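Local coordinates for protein APL1 (Anopheles gambiae, PDB 3O6N) that probably acts as a leucine-rich repeat protein that joins the related LRIM1 in a heterodimeric complex regulating complement-like immunity in the mosquito, at residues 40-45 with 65-70; 58-63 with 82-87. One frame throughout, in Å; residues are numbered along the deposited sequence.

Contact 1 (40-45 with 65-70); sequences EDITLN and LDSFRQ
Asn45 lies across the aromatic ring of Phe68 and reaches past it to the backbone of Ser67, where the helix that ends at 67 gives way to loop. Its side chain starts over the middle of the ring: CB stands 3.5 Å from the centroid of Phe68, 9° off the ring normal, a CH-pi contact. From there CG turns beside its own backbone N (chi1 -49°), which keeps the amide over the ring, the two planes only 17° apart and stacked. OD1 passes above the far rim, 3.8 Å from CZ of Phe68, and takes its hydrogen bond from the backbone N of Phe39. ND2, at the other corner, donates to Ser67 O at 3.0 Å; the carbonyl lies close to the amide plane, whereas ND2 stands well above the plane of the carbonyl. Ile42 packs on the helix end beside it: its CD1 lies against CA of Ser67 at 3.4 Å, tighter than usual for two carbons, while its CG2 rests 4.1 Å from CD of Arg69. That arginine is steadied by its own segment, NE bonding back to Asp66 O at 2.9 Å, and its guanidinium makes a cation-pi contact with Tyr91. Two waters finish the junction. One joins Asn45 O, at 2.8 Å, to the amide of Arg69 and also lies within bonding distance of Ile42 O; the second links Asn45 O to the amide of Gln70. Both ends of the Asn45 amide are therefore engaged, which fixes its rotation over the ring, and backbone groups of the two segments that do not meet directly are bridged by water.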
ATOM      1  N   GLU A  40       9.134 -16.659 -41.305  1.00 27.31           N
ATOM      2  CA  GLU A  40       9.616 -15.541 -42.105  1.00 28.58           C
ATOM      3  C   GLU A  40       8.443 -14.734 -42.649  1.00 30.03           C
ATOM      4  O   GLU A  40       8.490 -13.507 -42.688  1.00 32.44           O
ATOM      5  CB  GLU A  40      10.496 -16.035 -43.251  1.00 31.38           C
ATOM      6  CG  GLU A  40      10.991 -14.924 -44.157  1.00 29.47           C
ATOM      7  CD  GLU A  40      11.968 -15.424 -45.196  1.00 28.78           C
ATOM      8  OE1 GLU A  40      12.824 -16.262 -44.847  1.00 30.08           O
ATOM      9  OE2 GLU A  40      11.876 -14.986 -46.362  1.00 29.95           O
ATOM     10  N   ASP A  41       7.391 -15.432 -43.060  1.00 27.48           N
ATOM     11  CA  ASP A  41       6.166 -14.777 -43.503  1.00 29.92           C
ATOM     12  C   ASP A  41       5.421 -14.199 -42.302  1.00 32.57           C
ATOM     13  O   ASP A  41       4.802 -14.935 -41.537  1.00 34.04           O
ATOM     14  CB  ASP A  41       5.278 -15.761 -44.267  1.00 34.22           C
ATOM     15  CG  ASP A  41       3.926 -15.171 -44.635  1.00 39.42           C
ATOM     16  OD1 ASP A  41       3.731 -13.949 -44.463  1.00 41.19           O
ATOM     17  OD2 ASP A  41       3.057 -15.934 -45.106  1.00 44.71           O
ATOM     18  N   ILE A  42       5.488 -12.878 -42.154  1.00 28.93           N
ATOM     19  CA  ILE A  42       4.905 -12.174 -41.011  1.00 29.80           C
ATOM     20  C   ILE A  42       3.438 -12.516 -40.768  1.00 30.93           C
ATOM     21  O   ILE A  42       2.995 -12.612 -39.619  1.00 29.70           O
ATOM     22  CB  ILE A  42       5.025 -10.644 -41.187  1.00 34.32           C
ATOM     23  CG1 ILE A  42       6.493 -10.236 -41.308  1.00 37.05           C
ATOM     24  CG2 ILE A  42       4.359  -9.916 -40.032  1.00 39.60           C
ATOM     25  CD1 ILE A  42       7.348 -10.749 -40.187  1.00 39.19           C
ATOM     26  N   THR A  43       2.687 -12.695 -41.849  1.00 32.08           N
ATOM     27  CA  THR A  43       1.250 -12.923 -41.752  1.00 34.36           C
ATOM     28  C   THR A  43       0.898 -14.217 -41.018  1.00 37.85           C
ATOM     29  O   THR A  43      -0.231 -14.386 -40.557  1.00 38.67           O
ATOM     30  CB  THR A  43       0.586 -12.928 -43.142  1.00 40.96           C
ATOM     31  OG1 THR A  43       1.038 -14.066 -43.885  1.00 47.11           O
ATOM     32  CG2 THR A  43       0.937 -11.658 -43.900  1.00 41.51           C
ATOM     33  N   LEU A  44       1.862 -15.127 -40.910  1.00 34.42           N
ATOM     34  CA  LEU A  44       1.635 -16.391 -40.214  1.00 33.53           C
ATOM     35  C   LEU A  44       1.784 -16.250 -38.696  1.00 33.80           C
ATOM     36  O   LEU A  44       1.313 -17.095 -37.937  1.00 37.18           O
ATOM     37  CB  LEU A  44       2.576 -17.478 -40.742  1.00 30.58           C
ATOM     38  CG  LEU A  44       2.432 -17.801 -42.232  1.00 36.51           C
ATOM     39  CD1 LEU A  44       3.409 -18.891 -42.646  1.00 40.27           C
ATOM     40  CD2 LEU A  44       1.002 -18.206 -42.553  1.00 39.95           C
ATOM     41  N   ASN A  45       2.444 -15.178 -38.264  1.00 32.56           N
ATOM     42  CA  ASN A  45       2.624 -14.902 -36.845  1.00 30.70           C
ATOM     43  C   ASN A  45       1.488 -14.023 -36.337  1.00 29.70           C
ATOM     44  O   ASN A  45       1.695 -12.871 -35.954  1.00 27.09           O
ATOM     45  CB  ASN A  45       3.972 -14.225 -36.601  1.00 27.52           C
ATOM     46  CG  ASN A  45       5.122 -14.950 -37.282  1.00 30.93           C
ATOM     47  OD1 ASN A  45       5.220 -16.176 -37.225  1.00 29.75           O
ATOM     48  ND2 ASN A  45       5.996 -14.191 -37.937  1.00 30.79           N
ATOM     49  N   LEU A  65       8.909  -8.367 -32.126  1.00 20.66           N
ATOM     50  CA  LEU A  65       7.707  -7.663 -32.564  1.00 24.74           C
ATOM     51  C   LEU A  65       7.778  -7.214 -34.023  1.00 29.21           C
ATOM     52  O   LEU A  65       6.776  -6.788 -34.598  1.00 29.47           O
ATOM     53  CB  LEU A  65       7.408  -6.479 -31.642  1.00 26.91           C
ATOM     54  CG  LEU A  65       7.060  -6.891 -30.211  1.00 25.51           C
ATOM     55  CD1 LEU A  65       6.924  -5.675 -29.294  1.00 27.01           C
ATOM     56  CD2 LEU A  65       5.787  -7.735 -30.189  1.00 22.59           C
ATOM     57  N   ASP A  66       8.960  -7.305 -34.622  1.00 27.92           N
ATOM     58  CA  ASP A  66       9.078  -7.077 -36.058  1.00 31.01           C
ATOM     59  C   ASP A  66       8.403  -8.221 -36.810  1.00 29.75           C
ATOM     60  O   ASP A  66       7.906  -8.037 -37.919  1.00 27.81           O
ATOM     61  CB  ASP A  66      10.543  -6.953 -36.477  1.00 30.02           C
ATOM     62  CG  ASP A  66      11.111  -5.569 -36.213  1.00 38.64           C
ATOM     63  OD1 ASP A  66      10.448  -4.772 -35.515  1.00 40.73           O
ATOM     64  OD2 ASP A  66      12.225  -5.279 -36.702  1.00 42.71           O
ATOM     65  N   SER A  67       8.385  -9.397 -36.187  1.00 27.98           N
ATOM     66  CA  SER A  67       7.806 -10.596 -36.786  1.00 25.93           C
ATOM     67  C   SER A  67       6.393 -10.870 -36.283  1.00 26.05           C
ATOM     68  O   SER A  67       5.553 -11.379 -37.023  1.00 29.26           O
ATOM     69  CB  SER A  67       8.691 -11.814 -36.519  1.00 29.71           C
ATOM     70  OG  SER A  67       9.950 -11.672 -37.148  1.00 32.44           O
ATOM     71  N   PHE A  68       6.140 -10.544 -35.020  1.00 23.02           N
ATOM     72  CA  PHE A  68       4.812 -10.708 -34.440  1.00 25.41           C
ATOM     73  C   PHE A  68       4.159  -9.346 -34.251  1.00 27.27           C
ATOM     74  O   PHE A  68       4.391  -8.673 -33.249  1.00 26.72           O
ATOM     75  CB  PHE A  68       4.905 -11.455 -33.109  1.00 28.53           C
ATOM     76  CG  PHE A  68       5.239 -12.912 -33.260  1.00 27.56           C
ATOM     77  CD1 PHE A  68       4.284 -13.884 -33.002  1.00 26.34           C
ATOM     78  CD2 PHE A  68       6.498 -13.311 -33.680  1.00 28.76           C
ATOM     79  CE1 PHE A  68       4.584 -15.231 -33.150  1.00 26.74           C
ATOM     80  CE2 PHE A  68       6.804 -14.653 -33.831  1.00 27.45           C
ATOM     81  CZ  PHE A  68       5.846 -15.614 -33.565  1.00 25.89           C
ATOM     82  N   ARG A  69       3.342  -8.945 -35.223  1.00 29.43           N
ATOM     83  CA  ARG A  69       2.799  -7.589 -35.258  1.00 29.86           C
ATOM     84  C   ARG A  69       1.326  -7.489 -34.864  1.00 31.91           C
ATOM     85  O   ARG A  69       0.696  -6.451 -35.065  1.00 32.10           O
ATOM     86  CB  ARG A  69       3.003  -6.975 -36.646  1.00 32.32           C
ATOM     87  CG  ARG A  69       4.455  -6.949 -37.098  1.00 33.25           C
ATOM     88  CD  ARG A  69       4.619  -6.128 -38.362  1.00 36.68           C
ATOM     89  NE  ARG A  69       6.002  -6.103 -38.825  1.00 41.98           N
ATOM     90  CZ  ARG A  69       6.392  -5.553 -39.970  1.00 45.69           C
ATOM     91  NH1 ARG A  69       5.501  -4.980 -40.767  1.00 42.21           N
ATOM     92  NH2 ARG A  69       7.672  -5.576 -40.318  1.00 46.72           N
ATOM     93  N   GLN A  70       0.781  -8.560 -34.301  1.00 29.82           N
ATOM     94  CA  GLN A  70      -0.614  -8.556 -33.873  1.00 34.48           C
ATOM     95  C   GLN A  70      -0.750  -8.932 -32.399  1.00 28.86           C
ATOM     96  O   GLN A  70      -1.815  -9.360 -31.952  1.00 31.04           O
ATOM     97  CB  GLN A  70      -1.442  -9.496 -34.750  1.00 40.26           C
ATOM     98  CG  GLN A  70      -1.408  -9.127 -36.228  1.00 51.16           C
ATOM     99  CD  GLN A  70      -1.966 -10.218 -37.119  1.00 58.72           C
ATOM    100  OE1 GLN A  70      -3.004 -10.809 -36.824  1.00 62.59           O
ATOM    101  NE2 GLN A  70      -1.273 -10.495 -38.217  1.00 62.24           N
TER
HETATM  102  O   HOH W   1       2.617 -10.752 -37.457  1.00 29.28           O
HETATM  103  O   HOH W   2       1.593 -11.263 -33.647  1.00 31.45           O

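Contact 2 (58-63 with 82-87); sequences RKLPAA and EEIDTY
Segments 58-63 and 82-87 run parallel, their end-to-end directions 6° apart, with Lys59 opposite Glu83 and Leu60 opposite Ile84 in a short two-stranded parallel sheet. Arg58 O accepts from two successive amides, Glu82 N at 2.7 Å and Glu83 N at 3.2 Å; Leu60 then gives its N-H to Glu83 O and takes one at its own carbonyl from Asp85 N, 3.0 Å away. Lys59 and Glu83 leave the same face of this pairing and lie alongside each other, both chains extended. CG of Lys59 is anti to the backbone N (chi1 174°), and the straight chain carries NZ to a long salt bridge with Asp85 OD1 at 3.7 Å; a second, also long, to Glu83 OE2 is doubtful because that glutamate has two conformers. Asp85 divides its carboxylate, since OD2 accepts from Tyr87 N at 3.1 Å to close an Asx turn and also faces CB of Ala62. At the other end Arg58 and Glu82 run side by side with their charged groups too far apart for a salt bridge; a water bonded to Arg58 NH1 and to Glu82 OE2, 2.7 Å from the latter, connects them, and NH1 has a further partner in Gln80 OE1. On the reverse face Leu60 and Ile84 are buried, CD2 of the first approaching CG2 of the second at 4.3 Å, and Leu60 also touches Leu76 and Phe89. Polar side chains on one face and leucine or isoleucine turned inward on the other, repeated from coil to coil, are characteristic of the leucine-rich repeat solenoid.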
ATOM      1  N   ARG A  58      18.684 -11.315 -22.454  1.00 26.32           N
ATOM      2  CA  ARG A  58      19.374 -10.265 -21.710  1.00 28.66           C
ATOM      3  C   ARG A  58      19.228  -8.905 -22.394  1.00 27.42           C
ATOM      4  O   ARG A  58      19.258  -7.860 -21.741  1.00 25.29           O
ATOM      5  CB  ARG A  58      20.834 -10.653 -21.464  1.00 33.39           C
ATOM      6  CG  ARG A  58      20.957 -12.062 -20.887  1.00 38.51           C
ATOM      7  CD  ARG A  58      22.226 -12.283 -20.078  1.00 40.67           C
ATOM      8  NE  ARG A  58      22.376 -13.689 -19.695  1.00 42.43           N
ATOM      9  CZ  ARG A  58      21.865 -14.234 -18.591  1.00 44.59           C
ATOM     10  NH1 ARG A  58      21.164 -13.499 -17.739  1.00 36.64           N
ATOM     11  NH2 ARG A  58      22.056 -15.522 -18.339  1.00 46.77           N
ATOM     12  N   LYS A  59      19.056  -8.928 -23.712  1.00 26.81           N
ATOM     13  CA  LYS A  59      18.625  -7.742 -24.443  1.00 23.17           C
ATOM     14  C   LYS A  59      17.386  -8.098 -25.254  1.00 23.72           C
ATOM     15  O   LYS A  59      17.388  -9.074 -26.000  1.00 26.18           O
ATOM     16  CB  LYS A  59      19.734  -7.221 -25.362  1.00 27.87           C
ATOM     17  CG  LYS A  59      19.293  -6.068 -26.252  1.00 32.59           C
ATOM     18  CD  LYS A  59      20.461  -5.459 -27.018  1.00 44.04           C
ATOM     19  CE  LYS A  59      20.001  -4.273 -27.859  1.00 50.63           C
ATOM     20  NZ  LYS A  59      21.138  -3.557 -28.501  1.00 54.88           N
ATOM     21  N   LEU A  60      16.323  -7.319 -25.090  1.00 23.32           N
ATOM     22  CA  LEU A  60      15.101  -7.539 -25.855  1.00 23.09           C
ATOM     23  C   LEU A  60      15.288  -7.042 -27.288  1.00 19.83           C
ATOM     24  O   LEU A  60      15.488  -5.849 -27.509  1.00 19.88           O
ATOM     25  CB  LEU A  60      13.927  -6.814 -25.197  1.00 22.75           C
ATOM     26  CG  LEU A  60      12.553  -7.046 -25.832  1.00 25.19           C
ATOM     27  CD1 LEU A  60      12.102  -8.494 -25.637  1.00 23.77           C
ATOM     28  CD2 LEU A  60      11.535  -6.079 -25.261  1.00 27.66           C
ATOM     29  N   PRO A  61      15.222  -7.959 -28.267  1.00 23.96           N
ATOM     30  CA  PRO A  61      15.498  -7.630 -29.672  1.00 23.70           C
ATOM     31  C   PRO A  61      14.282  -7.086 -30.412  1.00 22.03           C
ATOM     32  O   PRO A  61      13.150  -7.415 -30.067  1.00 22.82           O
ATOM     33  CB  PRO A  61      15.891  -8.985 -30.266  1.00 23.97           C
ATOM     34  CG  PRO A  61      15.074  -9.971 -29.478  1.00 22.95           C
ATOM     35  CD  PRO A  61      14.946  -9.395 -28.077  1.00 24.01           C
ATOM     36  N   ALA A  62      14.524  -6.269 -31.433  1.00 21.42           N
ATOM     37  CA  ALA A  62      13.453  -5.764 -32.283  1.00 24.63           C
ATOM     38  C   ALA A  62      12.817  -6.887 -33.103  1.00 25.75           C
ATOM     39  O   ALA A  62      11.671  -6.781 -33.539  1.00 27.02           O
ATOM     40  CB  ALA A  62      13.981  -4.673 -33.205  1.00 27.99           C
ATOM     41  N   ALA A  63      13.571  -7.964 -33.301  1.00 24.33           N
ATOM     42  CA  ALA A  63      13.130  -9.071 -34.146  1.00 28.92           C
ATOM     43  C   ALA A  63      11.818  -9.697 -33.684  1.00 28.88           C
ATOM     44  O   ALA A  63      11.054 -10.210 -34.498  1.00 27.00           O
ATOM     45  CB  ALA A  63      14.219 -10.131 -34.247  1.00 29.67           C
ATOM     46  N   GLU A  82      18.087  -7.062 -19.388  1.00 18.92           N
ATOM     47  CA  GLU A  82      18.874  -5.961 -18.848  1.00 20.42           C
ATOM     48  C   GLU A  82      18.735  -4.697 -19.686  1.00 22.39           C
ATOM     49  O   GLU A  82      18.881  -3.588 -19.176  1.00 24.04           O
ATOM     50  CB  GLU A  82      20.345  -6.352 -18.755  1.00 19.89           C
ATOM     51  CG  GLU A  82      20.601  -7.515 -17.828  1.00 18.60           C
ATOM     52  CD  GLU A  82      22.053  -7.940 -17.823  1.00 28.23           C
ATOM     53  OE1 GLU A  82      22.931  -7.060 -17.695  1.00 32.14           O
ATOM     54  OE2 GLU A  82      22.311  -9.155 -17.957  1.00 26.02           O
ATOM     55  N   GLU A  83      18.463  -4.869 -20.975  0.51 21.90           N
ATOM     56  CA  GLU A  83      18.316  -3.734 -21.877  0.51 24.58           C
ATOM     57  C   GLU A  83      17.241  -3.992 -22.927  0.51 26.41           C
ATOM     58  O   GLU A  83      17.007  -5.134 -23.326  0.51 25.17           O
ATOM     59  CB  GLU A  83      19.649  -3.408 -22.560  0.51 26.46           C
ATOM     60  CG  GLU A  83      19.569  -2.254 -23.554  0.51 29.45           C
ATOM     61  CD  GLU A  83      20.917  -1.896 -24.148  0.51 37.97           C
ATOM     62  OE1 GLU A  83      21.947  -2.185 -23.503  0.51 39.10           O
ATOM     63  OE2 GLU A  83      20.945  -1.328 -25.261  0.51 41.87           O
ATOM     64  N   ILE A  84      16.589  -2.920 -23.363  1.00 25.01           N
ATOM     65  CA  ILE A  84      15.573  -2.998 -24.402  1.00 23.96           C
ATOM     66  C   ILE A  84      16.111  -2.325 -25.655  1.00 23.51           C
ATOM     67  O   ILE A  84      16.515  -1.167 -25.601  1.00 21.84           O
ATOM     68  CB  ILE A  84      14.301  -2.237 -23.982  1.00 25.82           C
ATOM     69  CG1 ILE A  84      13.676  -2.858 -22.733  1.00 22.16           C
ATOM     70  CG2 ILE A  84      13.297  -2.195 -25.132  1.00 28.59           C
ATOM     71  CD1 ILE A  84      12.520  -2.043 -22.173  1.00 23.96           C
ATOM     72  N   ASP A  85      16.125  -3.036 -26.781  1.00 22.25           N
ATOM     73  CA  ASP A  85      16.574  -2.426 -28.030  1.00 22.64           C
ATOM     74  C   ASP A  85      15.739  -1.188 -28.313  1.00 23.05           C
ATOM     75  O   ASP A  85      14.530  -1.189 -28.101  1.00 22.18           O
ATOM     76  CB  ASP A  85      16.464  -3.405 -29.198  1.00 23.32           C
ATOM     77  CG  ASP A  85      17.018  -2.830 -30.488  1.00 35.03           C
ATOM     78  OD1 ASP A  85      18.246  -2.924 -30.699  1.00 39.01           O
ATOM     79  OD2 ASP A  85      16.233  -2.275 -31.288  1.00 33.75           O
ATOM     80  N   THR A  86      16.386  -0.132 -28.793  1.00 25.92           N
ATOM     81  CA  THR A  86      15.708   1.145 -29.000  1.00 30.87           C
ATOM     82  C   THR A  86      14.399   1.007 -29.780  1.00 27.89           C
ATOM     83  O   THR A  86      13.401   1.645 -29.446  1.00 31.35           O
ATOM     84  CB  THR A  86      16.621   2.158 -29.721  1.00 38.63           C
ATOM     85  OG1 THR A  86      17.784   2.405 -28.922  1.00 36.42           O
ATOM     86  CG2 THR A  86      15.883   3.468 -29.956  1.00 38.91           C
ATOM     87  N   TYR A  87      14.402   0.169 -30.812  1.00 24.70           N
ATOM     88  CA  TYR A  87      13.227   0.040 -31.670  1.00 25.18           C
ATOM     89  C   TYR A  87      12.423  -1.232 -31.421  1.00 24.63           C
ATOM     90  O   TYR A  87      11.616  -1.637 -32.257  1.00 24.35           O
ATOM     91  CB  TYR A  87      13.636   0.166 -33.139  1.00 32.62           C
ATOM     92  CG  TYR A  87      14.381   1.451 -33.395  1.00 36.55           C
ATOM     93  CD1 TYR A  87      13.722   2.672 -33.351  1.00 41.80           C
ATOM     94  CD2 TYR A  87      15.747   1.451 -33.646  1.00 36.18           C
ATOM     95  CE1 TYR A  87      14.395   3.858 -33.567  1.00 47.05           C
ATOM     96  CE2 TYR A  87      16.431   2.633 -33.865  1.00 42.26           C
ATOM     97  CZ  TYR A  87      15.749   3.834 -33.825  1.00 49.53           C
ATOM     98  OH  TYR A  87      16.419   5.015 -34.041  1.00 53.46           O
TER
HETATM   99  O   HOH W   3      20.295 -10.816 -17.267  1.00 28.98           O

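How the contacts relate
Both contacts lie near the N-terminal end of the solenoid, their centres about 17 Å apart, and their segments alternate along the chain. Strand 59-60, part of contact 2, is followed by helix 63-67, whose end carries contact 1, so a single passage of chain supplies one side of each. Contact 1 is partly buried and joins a 3-10 turn and its loop to a helix end through an amide laid on a ring, with water carrying much of the backbone linkage. Contact 2 is a surface contact in which direct backbone bonds between parallel segments do the holding, supplemented by long salt bridges outside and a small apolar pair inside.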